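Local coordinates for ankyrin-repeat protein B (Legionella pneumophila, PDB 5K34) that is a bacterial F-box effector that hijacks the host ubiquitin-proteasome system, its ankyrin domain, the part described here, probably binding partner proteins, at residues A[54-59]-A[93-98]; A[71-76]-A[81-86]; A[88-93]-A[98-103]. One frame throughout, in Å; residues are numbered along the deposited sequence.

Interaction 1. Residues A[54-59]-A[93-98]; sequences EGKAYQ and PAFKDK. With SO4 (sulfate ion), chain C.
The turn between helices 48-54 and 58-67 of the ankyrin domain meets the connection that leads into helix 97-112, and K56 and Y58 reach from it to the ring of F95. K56 takes a positive phi in a Schellman motif that ends helix 48-54, and A57 follows as N-cap of the next helix. One corner of the phenyl ring does the touching: K56 CD lies 3.7 Å from F95 CE2, and Y58 OH comes to 3.5 Å from the same carbon, both approaching at a slant. The Y58 hydroxyl has its polar partner in Q89, so its meeting with F95 is plain packing, while K56 CA lies over one face of the Y58 ring toward its rim. The lysine chain runs past F95 and bends at chi3 (-59°), carrying NZ to a salt bridge with E99; any cation-pi attraction to the ring is long and weak at best. At the start of helix 58-67, Q59 NE2 donates to O4 of a sulfate, probably from the crystallisation liquor, at 2.9 Å, and N21 binds the same ion. Back at the contact, a water accepts from K56 NZ at 2.9 Å and donates weakly to A94 O.

Interaction 2. Residues A[71-76]-A[81-86]; sequences DPNFKD and SPISLL
S81 OG, lying against P72 and N73, is gripped from two sides of the contact: S84 N donates to it at 3.0 Å, and a water 2.7 Å from S81 OG also accepts from N73 ND2, linking the helix cap to the loop. S81 is the N-cap of helix 82-91. With chi1 at 63° its OG sits between the backbone N and the carbonyl carbon, where S84 N can reach it, while S84 OG accepts from S81 N at 2.9 Å; this reciprocal pair is a capping box.

The carbonyl oxygen of P72 receives the backbone N-H of I83, at 3.1 Å between P72 O and I83 N. Around this oxygen the start of the helix is closely packed: P82 CD lies 3.3 Å from P72 O, and the S81 methylene also rests against it. I83 lies alongside P72, pointing the same way, and its CD1 packs 3.6 Å from P72 CB. The same methyl touches N73 ND2 (3.4 Å from I83 CD1), the two side chains meeting at a slant. F74 O adds a CA-H...O contact from S81 CA.

The loop is itself braced. D71 to F74 form a type I turn, and D71 OD1 accepts from N73 N from above the carboxylate plane, an Asx turn. Behind the contact, P72 packs on W65 of helix 58-67 and I83 on M110 of helix 97-112, while D76 forms a salt bridge with R46. A loop folded back on the capped first turn of the following helix is consistent with the loops that join helix pairs in ankyrin domains.

Interaction 3. Residues A[88-93]-A[98-103]; sequences KQLANP and KEKKQI
Van der Waals packing of L90 and Q89 against K100 and I103 joins the end of helix 82-91 to the early turns of helix 97-112. L90 places CG anti to its amide nitrogen (chi1 -171°), and CD1 thereby extends across the K100 chain at about a right angle, 3.9 Å from K100 CB and 3.8 Å from K100 O. I103 fills the neighbouring position with two branches: CG2 touches L90 CB at 3.9 Å, while CD1 lies 3.7 Å from Q89 CB and equally near Q89 OE1.

The polar link across the contact runs through water. One molecule donates to L90 O and to N92 O, the latter at 2.7 Å, and accepts from K100 NZ at 2.8 Å. The lysine chain bends at chi3 (65°) and passes over L90 O, so the ammonium reaches the water that the L90 and N92 carbonyls share; their partial negative charge would probably suit it. Q89 turns its amide to other partners, OE1 to Y58 OH and NE2 to I53 O.

F95, in the connection between the two helices, packs on Q89, K100 and I103. Helix 58-67 flanks the pair through Y58, which touches both Q102 and I103, and L90 continues along helix 97-112 to R104 and I107.

In the fold
From the N terminus, the first segment reached is 54-59, at the turn between helices 48-54 and 58-67; interaction 1 closes the longest loop, joining it to 93-98 after 33 intervening residues. Interaction 2 falls wholly within that span and closes a short loop of four residues at the start of helix 82-91. Interaction 3 closes another four-residue loop; its first segment begins inside the span of interaction 1 and its second runs beyond it, so the two cross. Their centres are about 6 Å apart, and interaction 2, its centre about 15 Å from that of interaction 3, still touches both through L86. Together they bind the end of helix 48-54 and helices 58-67, 82-91 and 97-112 into the C-terminal part of the ankyrin stack.

Interaction 1. Residues A[54-59]-A[93-98]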
loop_
_atom_site.group_PDB
_atom_site.type_symbol
_atom_site.label_atom_id
_atom_site.label_comp_id
_atom_site.label_asym_id
_atom_site.label_seq_id
_atom_site.Cartn_x
_atom_site.Cartn_y
_atom_site.Cartn_z
ATOM N N GLU A 54 0.107 1.003 -6.375
ATOM C CA GLU A 54 -0.359 0.989 -7.770
ATOM C C GLU A 54 -0.746 2.363 -8.245
ATOM O O GLU A 54 -0.690 2.627 -9.464
ATOM C CB GLU A 54 -1.526 0.017 -7.976
ATOM C CG GLU A 54 -2.840 0.466 -7.394
ATOM C CD GLU A 54 -3.914 -0.612 -7.465
ATOM O OE1 GLU A 54 -3.702 -1.665 -8.115
ATOM O OE2 GLU A 54 -4.958 -0.429 -6.798
ATOM N N GLY A 55 -1.103 3.302 -7.365
ATOM C CA GLY A 55 -1.394 4.683 -7.738
ATOM C C GLY A 55 -0.155 5.543 -7.838
ATOM O O GLY A 55 -0.303 6.747 -8.087
ATOM N N LYS A 56 1.034 4.979 -7.631
ATOM C CA LYS A 56 2.284 5.751 -7.594
ATOM C C LYS A 56 2.263 6.778 -6.493
ATOM O O LYS A 56 2.943 7.821 -6.529
ATOM C CB LYS A 56 2.594 6.403 -8.955
ATOM C CG LYS A 56 2.608 5.413 -10.114
ATOM C CD LYS A 56 3.146 5.994 -11.400
ATOM C CE LYS A 56 2.354 7.198 -11.863
ATOM N NZ LYS A 56 2.880 7.608 -13.215
ATOM N N ALA A 57 1.518 6.469 -5.426
ATOM C CA ALA A 57 1.360 7.360 -4.268
ATOM C C ALA A 57 2.454 7.005 -3.265
ATOM O O ALA A 57 2.197 6.505 -2.173
ATOM C CB ALA A 57 -0.058 7.176 -3.678
ATOM N N TYR A 58 3.708 7.270 -3.659
ATOM C CA TYR A 58 4.817 6.683 -2.914
ATOM C C TYR A 58 5.016 7.284 -1.523
ATOM O O TYR A 58 5.441 6.579 -0.622
ATOM C CB TYR A 58 6.115 6.660 -3.755
ATOM C CG TYR A 58 5.950 5.839 -5.003
ATOM C CD1 TYR A 58 5.658 4.471 -4.941
ATOM C CD2 TYR A 58 6.103 6.394 -6.243
ATOM C CE1 TYR A 58 5.485 3.704 -6.083
ATOM C CE2 TYR A 58 5.966 5.631 -7.411
ATOM C CZ TYR A 58 5.642 4.313 -7.313
ATOM O OH TYR A 58 5.457 3.616 -8.491
ATOM N N GLN A 59 4.651 8.554 -1.357
ATOM C CA GLN A 59 4.730 9.135 0.007
ATOM C C GLN A 59 3.687 8.497 0.960
ATOM O O GLN A 59 4.076 8.199 2.097
ATOM C CB GLN A 59 4.587 10.650 -0.006
ATOM C CG GLN A 59 5.570 11.376 -0.937
ATOM C CD GLN A 59 4.961 11.743 -2.268
ATOM O OE1 GLN A 59 4.324 10.883 -2.927
ATOM N NE2 GLN A 59 5.090 12.989 -2.687
ATOM N N PRO A 93 8.781 -0.489 -18.565
ATOM C CA PRO A 93 9.463 0.664 -19.260
ATOM C C PRO A 93 8.747 1.998 -19.244
ATOM O O PRO A 93 9.351 3.038 -19.560
ATOM C CB PRO A 93 9.615 0.187 -20.703
ATOM C CG PRO A 93 8.964 -1.142 -20.799
ATOM C CD PRO A 93 8.344 -1.555 -19.478
ATOM N N ALA A 94 7.482 1.990 -18.824
ATOM C CA ALA A 94 6.734 3.237 -18.786
ATOM C C ALA A 94 7.133 4.099 -17.579
ATOM O O ALA A 94 6.890 5.322 -17.556
ATOM C CB ALA A 94 5.245 2.944 -18.782
ATOM N N PHE A 95 7.756 3.464 -16.571
ATOM C CA PHE A 95 8.175 4.197 -15.377
ATOM C C PHE A 95 9.470 4.982 -15.582
ATOM O O PHE A 95 10.412 4.483 -16.209
ATOM C CB PHE A 95 8.300 3.230 -14.187
ATOM C CG PHE A 95 6.974 2.858 -13.626
ATOM C CD1 PHE A 95 6.156 1.925 -14.248
ATOM C CD2 PHE A 95 6.534 3.404 -12.420
ATOM C CE1 PHE A 95 4.869 1.582 -13.753
ATOM C CE2 PHE A 95 5.300 3.058 -11.932
ATOM C CZ PHE A 95 4.455 2.164 -12.558
ATOM N N LYS A 96 9.466 6.205 -15.092
ATOM C CA LYS A 96 10.574 7.127 -15.253
ATOM C C LYS A 96 11.618 6.960 -14.133
ATOM O O LYS A 96 11.290 6.377 -13.056
ATOM C CB LYS A 96 10.050 8.579 -15.304
ATOM C CG LYS A 96 11.147 9.629 -15.147
ATOM C CD LYS A 96 10.668 11.023 -14.757
ATOM C CE LYS A 96 11.681 11.704 -13.843
ATOM N NZ LYS A 96 13.063 11.153 -13.927
ATOM N N ASP A 97 12.834 7.484 -14.332
ATOM C CA ASP A 97 13.930 7.411 -13.367
ATOM C C ASP A 97 13.502 7.814 -11.933
ATOM O O ASP A 97 13.859 7.110 -11.010
ATOM C CB ASP A 97 15.112 8.313 -13.752
ATOM C CG ASP A 97 15.850 7.885 -15.040
ATOM O OD1 ASP A 97 15.636 6.764 -15.528
ATOM O OD2 ASP A 97 16.713 8.688 -15.479
ATOM N N LYS A 98 12.768 8.916 -11.808
ATOM C CA LYS A 98 12.435 9.457 -10.485
ATOM C C LYS A 98 11.509 8.498 -9.749
ATOM O O LYS A 98 11.627 8.285 -8.533
ATOM C CB LYS A 98 11.676 10.769 -10.648
ATOM C CG LYS A 98 11.834 11.723 -9.466
ATOM C CD LYS A 98 10.866 12.916 -9.593
ATOM C CE LYS A 98 11.545 14.124 -10.215
ATOM N NZ LYS A 98 12.418 14.878 -9.275
HETATM S S SO4 C . 2.151 13.925 -5.810
HETATM O O1 SO4 C . 1.840 15.363 -6.123
HETATM O O2 SO4 C . 0.851 13.132 -5.557
HETATM O O3 SO4 C . 2.967 13.307 -6.897
HETATM O O4 SO4 C . 3.099 13.802 -4.668
HETATM O O HOH W 1 4.778 6.593 -15.193
#

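Interaction 2. Residues A[71-76]-A[81-86]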
loop_
_atom_site.group_PDB
_atom_site.type_symbol
_atom_site.label_atom_id
_atom_site.label_comp_id
_atom_site.label_asym_id
_atom_site.label_seq_id
_atom_site.Cartn_x
_atom_site.Cartn_y
_atom_site.Cartn_z
ATOM N N ASP A 71 3.056 -6.974 6.338
ATOM C CA ASP A 71 3.828 -8.056 5.766
ATOM C C ASP A 71 4.054 -7.723 4.276
ATOM O O ASP A 71 3.084 -7.766 3.509
ATOM C CB ASP A 71 3.061 -9.372 5.929
ATOM C CG ASP A 71 3.737 -10.512 5.221
ATOM O OD1 ASP A 71 4.790 -10.354 4.545
ATOM O OD2 ASP A 71 3.149 -11.647 5.269
ATOM N N PRO A 72 5.277 -7.343 3.869
ATOM C CA PRO A 72 5.470 -6.863 2.480
ATOM C C PRO A 72 5.433 -8.012 1.441
ATOM O O PRO A 72 5.489 -7.708 0.262
ATOM C CB PRO A 72 6.867 -6.213 2.550
ATOM C CG PRO A 72 7.567 -7.043 3.617
ATOM C CD PRO A 72 6.546 -7.393 4.662
ATOM N N ASN A 73 5.384 -9.252 1.916
ATOM C CA ASN A 73 5.219 -10.400 1.003
ATOM C C ASN A 73 3.809 -10.954 1.035
ATOM O O ASN A 73 3.555 -12.004 0.440
ATOM C CB ASN A 73 6.255 -11.496 1.329
ATOM C CG ASN A 73 7.674 -10.981 1.107
ATOM O OD1 ASN A 73 8.417 -10.772 2.124
ATOM N ND2 ASN A 73 8.055 -10.705 -0.099
ATOM N N PHE A 74 2.871 -10.289 1.691
ATOM C CA PHE A 74 1.495 -10.814 1.747
ATOM C C PHE A 74 0.778 -10.539 0.451
ATOM O O PHE A 74 0.599 -9.377 0.041
ATOM C CB PHE A 74 0.725 -10.206 2.912
ATOM C CG PHE A 74 -0.685 -10.730 3.014
ATOM C CD1 PHE A 74 -0.906 -12.036 3.463
ATOM C CD2 PHE A 74 -1.762 -9.964 2.556
ATOM C CE1 PHE A 74 -2.217 -12.552 3.502
ATOM C CE2 PHE A 74 -3.055 -10.496 2.579
ATOM C CZ PHE A 74 -3.262 -11.786 3.064
ATOM N N LYS A 75 0.331 -11.621 -0.210
ATOM C CA LYS A 75 -0.297 -11.515 -1.527
ATOM C C LYS A 75 -1.778 -11.233 -1.462
ATOM O O LYS A 75 -2.516 -11.742 -0.596
ATOM C CB LYS A 75 -0.086 -12.841 -2.283
ATOM C CG LYS A 75 1.373 -13.075 -2.628
ATOM C CD LYS A 75 1.614 -14.406 -3.348
ATOM C CE LYS A 75 1.367 -15.643 -2.472
ATOM N NZ LYS A 75 2.302 -15.669 -1.320
ATOM N N ASP A 76 -2.251 -10.424 -2.416
ATOM C CA ASP A 76 -3.692 -10.296 -2.646
ATOM C C ASP A 76 -4.181 -11.402 -3.563
ATOM O O ASP A 76 -3.427 -12.314 -3.958
ATOM C CB ASP A 76 -4.037 -8.893 -3.157
ATOM C CG ASP A 76 -3.672 -8.635 -4.571
ATOM O OD1 ASP A 76 -3.166 -9.514 -5.312
ATOM O OD2 ASP A 76 -3.922 -7.455 -5.014
ATOM N N SER A 81 2.023 -9.050 -4.056
ATOM C CA SER A 81 2.380 -8.521 -2.731
ATOM C C SER A 81 2.903 -7.084 -2.928
ATOM O O SER A 81 3.221 -6.670 -4.037
ATOM C CB SER A 81 3.462 -9.390 -2.085
ATOM O OG SER A 81 4.621 -9.322 -2.898
ATOM N N PRO A 82 3.068 -6.338 -1.820
ATOM C CA PRO A 82 3.692 -5.025 -1.971
ATOM C C PRO A 82 5.033 -5.091 -2.694
ATOM O O PRO A 82 5.265 -4.324 -3.621
ATOM C CB PRO A 82 3.804 -4.546 -0.496
ATOM C CG PRO A 82 2.580 -5.153 0.145
ATOM C CD PRO A 82 2.476 -6.528 -0.464
ATOM N N ILE A 83 5.894 -6.022 -2.277
ATOM C CA ILE A 83 7.189 -6.150 -2.956
ATOM C C ILE A 83 7.045 -6.564 -4.407
ATOM O O ILE A 83 7.714 -5.994 -5.273
ATOM C CB ILE A 83 8.138 -7.116 -2.206
ATOM C CG1 ILE A 83 8.613 -6.453 -0.916
ATOM C CG2 ILE A 83 9.358 -7.442 -3.082
ATOM C CD1 ILE A 83 9.172 -7.472 0.066
ATOM N N SER A 84 6.232 -7.599 -4.694
ATOM C CA SER A 84 6.196 -8.063 -6.084
ATOM C C SER A 84 5.549 -7.040 -7.000
ATOM O O SER A 84 5.945 -6.895 -8.151
ATOM C CB SER A 84 5.538 -9.450 -6.193
ATOM O OG SER A 84 4.115 -9.381 -6.084
ATOM N N LEU A 85 4.583 -6.264 -6.496
ATOM C CA LEU A 85 3.955 -5.224 -7.306
ATOM C C LEU A 85 4.967 -4.109 -7.607
ATOM O O LEU A 85 5.042 -3.622 -8.742
ATOM C CB LEU A 85 2.721 -4.682 -6.577
ATOM C CG LEU A 85 1.853 -3.728 -7.396
ATOM C CD1 LEU A 85 1.278 -4.456 -8.634
ATOM C CD2 LEU A 85 0.753 -3.159 -6.526
ATOM N N LEU A 86 5.746 -3.718 -6.603
ATOM C CA LEU A 86 6.843 -2.742 -6.812
ATOM C C LEU A 86 7.825 -3.266 -7.850
ATOM O O LEU A 86 8.270 -2.519 -8.725
ATOM C CB LEU A 86 7.532 -2.427 -5.486
ATOM C CG LEU A 86 6.751 -1.499 -4.557
ATOM C CD1 LEU A 86 7.317 -1.651 -3.137
ATOM C CD2 LEU A 86 6.826 -0.055 -5.040
HETATM O O HOH W 2 6.717 -10.914 -2.368
#

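Interaction 3. Residues A[88-93]-A[98-103]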
loop_
_atom_site.group_PDB
_atom_site.type_symbol
_atom_site.label_atom_id
_atom_site.label_comp_id
_atom_site.label_asym_id
_atom_site.label_seq_id
_atom_site.Cartn_x
_atom_site.Cartn_y
_atom_site.Cartn_z
ATOM N N LYS A 88 7.270 -5.376 -10.248
ATOM C CA LYS A 88 6.662 -5.249 -11.579
ATOM C C LYS A 88 6.753 -3.828 -12.206
ATOM O O LYS A 88 7.020 -3.618 -13.393
ATOM C CB LYS A 88 5.215 -5.682 -11.536
ATOM C CG LYS A 88 5.011 -7.178 -11.475
ATOM C CD LYS A 88 3.537 -7.568 -11.635
ATOM C CE LYS A 88 2.999 -7.062 -12.961
ATOM N NZ LYS A 88 1.859 -7.938 -13.408
ATOM N N GLN A 89 6.531 -2.820 -11.345
ATOM C CA GLN A 89 6.659 -1.429 -11.719
ATOM C C GLN A 89 8.112 -1.124 -12.129
ATOM O O GLN A 89 8.341 -0.469 -13.143
ATOM C CB GLN A 89 6.240 -0.507 -10.564
ATOM C CG GLN A 89 4.749 -0.551 -10.277
ATOM C CD GLN A 89 4.361 0.514 -9.259
ATOM O OE1 GLN A 89 5.178 0.919 -8.420
ATOM N NE2 GLN A 89 3.120 0.956 -9.315
ATOM N N LEU A 90 9.057 -1.589 -11.337
ATOM C CA LEU A 90 10.477 -1.329 -11.614
ATOM C C LEU A 90 10.876 -1.913 -12.955
ATOM O O LEU A 90 11.727 -1.299 -13.639
ATOM C CB LEU A 90 11.324 -1.953 -10.525
ATOM C CG LEU A 90 12.820 -1.620 -10.520
ATOM C CD1 LEU A 90 13.043 -0.124 -10.298
ATOM C CD2 LEU A 90 13.527 -2.431 -9.431
ATOM N N ALA A 91 10.284 -3.031 -13.363
ATOM C CA ALA A 91 10.622 -3.655 -14.659
ATOM C C ALA A 91 9.828 -3.064 -15.788
ATOM O O ALA A 91 10.113 -3.412 -16.966
ATOM C CB ALA A 91 10.365 -5.145 -14.552
ATOM N N ASN A 92 8.837 -2.223 -15.534
ATOM C CA ASN A 92 7.946 -1.685 -16.559
ATOM C C ASN A 92 8.596 -0.448 -17.211
ATOM O O ASN A 92 8.911 0.548 -16.587
ATOM C CB ASN A 92 6.619 -1.298 -15.891
ATOM C CG ASN A 92 5.574 -0.767 -16.871
ATOM O OD1 ASN A 92 5.871 -0.203 -17.899
ATOM N ND2 ASN A 92 4.295 -0.876 -16.462
ATOM N N PRO A 93 8.781 -0.489 -18.565
ATOM C CA PRO A 93 9.463 0.664 -19.260
ATOM C C PRO A 93 8.747 1.998 -19.244
ATOM O O PRO A 93 9.351 3.038 -19.560
ATOM C CB PRO A 93 9.615 0.187 -20.703
ATOM C CG PRO A 93 8.964 -1.142 -20.799
ATOM C CD PRO A 93 8.344 -1.555 -19.478
ATOM N N LYS A 98 12.768 8.916 -11.808
ATOM C CA LYS A 98 12.435 9.457 -10.485
ATOM C C LYS A 98 11.509 8.498 -9.749
ATOM O O LYS A 98 11.627 8.285 -8.533
ATOM C CB LYS A 98 11.676 10.769 -10.648
ATOM C CG LYS A 98 11.834 11.723 -9.466
ATOM C CD LYS A 98 10.866 12.916 -9.593
ATOM C CE LYS A 98 11.545 14.124 -10.215
ATOM N NZ LYS A 98 12.418 14.878 -9.275
ATOM N N GLU A 99 10.577 7.918 -10.492
ATOM C CA GLU A 99 9.675 6.924 -9.942
ATOM C C GLU A 99 10.421 5.638 -9.606
ATOM O O GLU A 99 10.216 5.055 -8.533
ATOM C CB GLU A 99 8.546 6.607 -10.908
ATOM C CG GLU A 99 7.547 7.756 -11.061
ATOM C CD GLU A 99 6.671 7.620 -12.334
ATOM O OE1 GLU A 99 7.041 6.863 -13.318
ATOM O OE2 GLU A 99 5.634 8.334 -12.413
ATOM N N LYS A 100 11.299 5.189 -10.508
ATOM C CA LYS A 100 12.022 3.984 -10.274
ATOM C C LYS A 100 12.943 4.070 -9.044
ATOM O O LYS A 100 13.141 3.102 -8.340
ATOM C CB LYS A 100 12.822 3.595 -11.519
ATOM C CG LYS A 100 11.909 3.022 -12.604
ATOM C CD LYS A 100 12.603 2.923 -13.949
ATOM C CE LYS A 100 13.725 1.973 -13.962
ATOM N NZ LYS A 100 13.936 1.706 -15.412
ATOM N N LYS A 101 13.529 5.266 -8.800
ATOM C CA LYS A 101 14.372 5.432 -7.588
ATOM C C LYS A 101 13.526 5.259 -6.312
ATOM O O LYS A 101 13.924 4.645 -5.337
ATOM C CB LYS A 101 14.959 6.855 -7.618
ATOM C CG LYS A 101 16.114 6.937 -8.604
ATOM C CD LYS A 101 17.244 6.042 -8.121
ATOM C CE LYS A 101 18.634 6.317 -8.716
ATOM N NZ LYS A 101 19.598 5.435 -7.985
ATOM N N GLN A 102 12.344 5.811 -6.356
ATOM C CA GLN A 102 11.410 5.642 -5.201
ATOM C C GLN A 102 10.962 4.191 -5.014
ATOM O O GLN A 102 10.852 3.683 -3.864
ATOM C CB GLN A 102 10.195 6.522 -5.299
ATOM C CG GLN A 102 9.334 6.308 -4.071
ATOM C CD GLN A 102 10.068 6.553 -2.741
ATOM O OE1 GLN A 102 10.358 5.616 -1.876
ATOM N NE2 GLN A 102 10.337 7.831 -2.545
ATOM N N ILE A 103 10.755 3.504 -6.153
ATOM C CA ILE A 103 10.349 2.112 -6.121
ATOM C C ILE A 103 11.469 1.257 -5.533
ATOM O O ILE A 103 11.236 0.430 -4.628
ATOM C CB ILE A 103 9.972 1.649 -7.551
ATOM C CG1 ILE A 103 8.683 2.297 -7.980
ATOM C CG2 ILE A 103 9.867 0.130 -7.604
ATOM C CD1 ILE A 103 8.474 2.285 -9.516
HETATM O O HOH W 3 11.510 0.361 -15.822
#